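Local coordinates for protein Pts system, fructose-specific iiabc component (Borrelia burgdorferi, PDB 5DLE) that probably passes a phosphoryl group, as the IIB domain of a fructose phosphotransferase transporter, to incoming fructose, yielding fructose 1-phosphate inside the cell, at residues A[35-38]-A[39-43]. Residues are numbered along the deposited sequence; the frame is centred on the assembly and turned at random.
Sequences ENEA and KKQGY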
ATOM      1  N   GLU A  35      -7.994 -14.063  -5.779  1.00 14.60           N
ATOM      2  CA  GLU A  35      -8.459 -15.229  -5.000  1.00 13.47           C
ATOM      3  C   GLU A  35      -9.944 -15.119  -4.676  1.00 16.08           C
ATOM      4  O   GLU A  35     -10.681 -16.090  -4.850  1.00 16.85           O
ATOM      5  CB  GLU A  35      -7.639 -15.360  -3.717  1.00 15.72           C
ATOM      6  CG  GLU A  35      -6.205 -15.804  -3.970  1.00 14.42           C
ATOM      7  CD  GLU A  35      -5.261 -15.598  -2.786  1.00 28.60           C
ATOM      8  OE1 GLU A  35      -5.701 -15.107  -1.705  1.00 31.04           O
ATOM      9  OE2 GLU A  35      -4.060 -15.906  -2.960  1.00 26.88           O
ATOM     10  N   ASN A  36     -10.405 -13.954  -4.206  1.00 16.79           N
ATOM     11  CA  ASN A  36     -11.817 -13.832  -3.828  1.00 14.91           C
ATOM     12  C   ASN A  36     -12.720 -13.972  -5.037  1.00 18.90           C
ATOM     13  O   ASN A  36     -13.780 -14.587  -4.936  1.00 19.50           O
ATOM     14  CB  ASN A  36     -12.083 -12.491  -3.129  1.00 14.74           C
ATOM     15  CG  ASN A  36     -11.580 -12.462  -1.693  1.00 17.86           C
ATOM     16  OD1 ASN A  36     -11.375 -13.529  -1.085  1.00 20.80           O
ATOM     17  ND2 ASN A  36     -11.478 -11.276  -1.115  1.00 14.28           N
ATOM     18  N   GLU A  37     -12.356 -13.365  -6.165  1.00 15.93           N
ATOM     19  CA  GLU A  37     -13.225 -13.404  -7.343  1.00 17.04           C
ATOM     20  C   GLU A  37     -13.210 -14.786  -7.989  1.00 21.59           C
ATOM     21  O   GLU A  37     -14.253 -15.266  -8.466  1.00 20.38           O
ATOM     22  CB  GLU A  37     -12.810 -12.319  -8.333  1.00 17.83           C
ATOM     23  CG  GLU A  37     -13.700 -12.253  -9.578  1.00 19.99           C
ATOM     24  CD  GLU A  37     -15.152 -11.819  -9.274  1.00 23.13           C
ATOM     25  OE1 GLU A  37     -15.399 -11.040  -8.321  1.00 27.96           O
ATOM     26  OE2 GLU A  37     -16.042 -12.270 -10.033  1.00 27.02           O
ATOM     27  N   ALA A  38     -12.056 -15.450  -8.014  1.00 16.85           N
ATOM     28  CA  ALA A  38     -11.994 -16.823  -8.530  1.00 18.85           C
ATOM     29  C   ALA A  38     -12.929 -17.716  -7.743  1.00 21.93           C
ATOM     30  O   ALA A  38     -13.670 -18.523  -8.323  1.00 24.34           O
ATOM     31  CB  ALA A  38     -10.565 -17.368  -8.429  1.00 20.50           C
ATOM     32  N   LYS A  39     -12.885 -17.603  -6.418  1.00 20.26           N
ATOM     33  CA  LYS A  39     -13.728 -18.463  -5.584  1.00 24.14           C
ATOM     34  C   LYS A  39     -15.197 -18.113  -5.774  1.00 27.05           C
ATOM     35  O   LYS A  39     -16.051 -19.021  -5.879  1.00 26.09           O
ATOM     36  CB  LYS A  39     -13.264 -18.370  -4.135  1.00 28.01           C
ATOM     37  CG  LYS A  39     -11.933 -19.136  -3.948  1.00 36.74           C
ATOM     38  CD  LYS A  39     -11.386 -19.101  -2.529  1.00 41.03           C
ATOM     39  CE  LYS A  39     -10.316 -18.019  -2.384  1.00 40.75           C
ATOM     40  NZ  LYS A  39     -10.016 -17.746  -0.934  1.00 43.29           N
ATOM     41  N   LYS A  40     -15.515 -16.822  -5.922  1.00 22.99           N
ATOM     42  CA  LYS A  40     -16.903 -16.439  -6.195  1.00 22.67           C
ATOM     43  C   LYS A  40     -17.408 -17.082  -7.482  1.00 25.92           C
ATOM     44  O   LYS A  40     -18.562 -17.546  -7.539  1.00 30.90           O
ATOM     45  CB  LYS A  40     -17.044 -14.918  -6.252  1.00 25.08           C
ATOM     46  CG  LYS A  40     -18.453 -14.416  -6.551  1.00 29.75           C
ATOM     47  CD  LYS A  40     -18.455 -12.897  -6.692  1.00 35.40           C
ATOM     48  CE  LYS A  40     -19.848 -12.392  -7.042  1.00 43.47           C
ATOM     49  NZ  LYS A  40     -19.838 -10.932  -7.321  1.00 44.92           N
ATOM     50  N   GLN A  41     -16.569 -17.140  -8.514  1.00 24.87           N
ATOM     51  CA  GLN A  41     -16.932 -17.757  -9.789  1.00 26.05           C
ATOM     52  C   GLN A  41     -16.816 -19.280  -9.783  1.00 28.43           C
ATOM     53  O   GLN A  41     -17.101 -19.901 -10.818  1.00 30.53           O
ATOM     54  CB  GLN A  41     -16.091 -17.140 -10.921  1.00 26.14           C
ATOM     55  CG  GLN A  41     -16.459 -15.651 -11.213  1.00 25.64           C
ATOM     56  CD  GLN A  41     -15.741 -15.032 -12.422  1.00 31.59           C
ATOM     57  OE1 GLN A  41     -15.533 -15.707 -13.430  1.00 36.51           O
ATOM     58  NE2 GLN A  41     -15.381 -13.727 -12.334  1.00 28.46           N
ATOM     59  N   GLY A  42     -16.390 -19.898  -8.684  1.00 27.67           N
ATOM     60  CA  GLY A  42     -16.375 -21.353  -8.569  1.00 29.50           C
ATOM     61  C   GLY A  42     -15.069 -22.048  -8.892  1.00 27.19           C
ATOM     62  O   GLY A  42     -15.057 -23.277  -9.040  1.00 32.42           O
ATOM     63  N   TYR A  43     -13.964 -21.317  -9.002  1.00 22.62           N
ATOM     64  CA  TYR A  43     -12.700 -21.892  -9.417  1.00 23.14           C
ATOM     65  C   TYR A  43     -11.803 -22.113  -8.216  1.00 24.46           C
ATOM     66  O   TYR A  43     -11.868 -21.374  -7.234  1.00 25.21           O
ATOM     67  CB  TYR A  43     -11.973 -20.946 -10.390  1.00 22.16           C
ATOM     68  CG  TYR A  43     -12.765 -20.676 -11.635  1.00 25.06           C
ATOM     69  CD1 TYR A  43     -13.025 -21.707 -12.544  1.00 30.64           C
ATOM     70  CD2 TYR A  43     -13.279 -19.418 -11.907  1.00 26.43           C
ATOM     71  CE1 TYR A  43     -13.761 -21.479 -13.675  1.00 36.25           C
ATOM     72  CE2 TYR A  43     -13.990 -19.158 -13.048  1.00 25.64           C
ATOM     73  CZ  TYR A  43     -14.259 -20.214 -13.926  1.00 35.01           C
ATOM     74  OH  TYR A  43     -14.983 -20.003 -15.072  1.00 39.14           O
TER
HETATM   75  O   HOH W   1      -7.888 -15.903  -0.189  1.00 35.23           O
HETATM   76  O   HOH W   2     -17.771  -9.572  -8.708  1.00 43.32           O
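Glu37 and Gln41, one turn apart, join side chain to side chain: Gln41 NE2 donates to Glu37 OE2 at 2.8 Å. The bond is nearly straight (N-H...O 175°), uses the anti lone pair of OE2 and lies in the amide plane, the carboxylate being turned 70° from that plane. The bend of Glu37 at chi2 (66°) carries its carboxylate toward the C-terminal end of the helix, where OE2 meets NE2. Gln41 NE2 also donates to Glu101 O, tying this end to helix 100-107.

Two waters bridge opposite charges that do not touch directly. One joins Glu37 OE1 to Lys40 NZ, which are 4.6 Å apart; the other links Glu35 OE1 with Lys39 NZ.

Along the backbone, the N-H groups of Lys39, Lys40 and Gln41 donate to Glu35 O, Asn36 O and Glu37 O. The helix then closes in a Schellman motif: Tyr43 N reaches Ala38 O at 2.9 Å, Gly42 N binds Lys39 O at 3.0 Å, and Gly42 takes positive phi.

An apolar contact, Ala38 CB to Tyr43 CB at 4.3 Å, accompanies the Tyr43-Ala38 bond.

The Schellman turn ends helix 25-40 and leads into strand 44-50 of the beta-alpha-beta unit. The carboxylates probably offset the charges of Lys39 and Lys40 through water, while Glu35 OE2 also salt-bridges Lys32 of the second subunit directly.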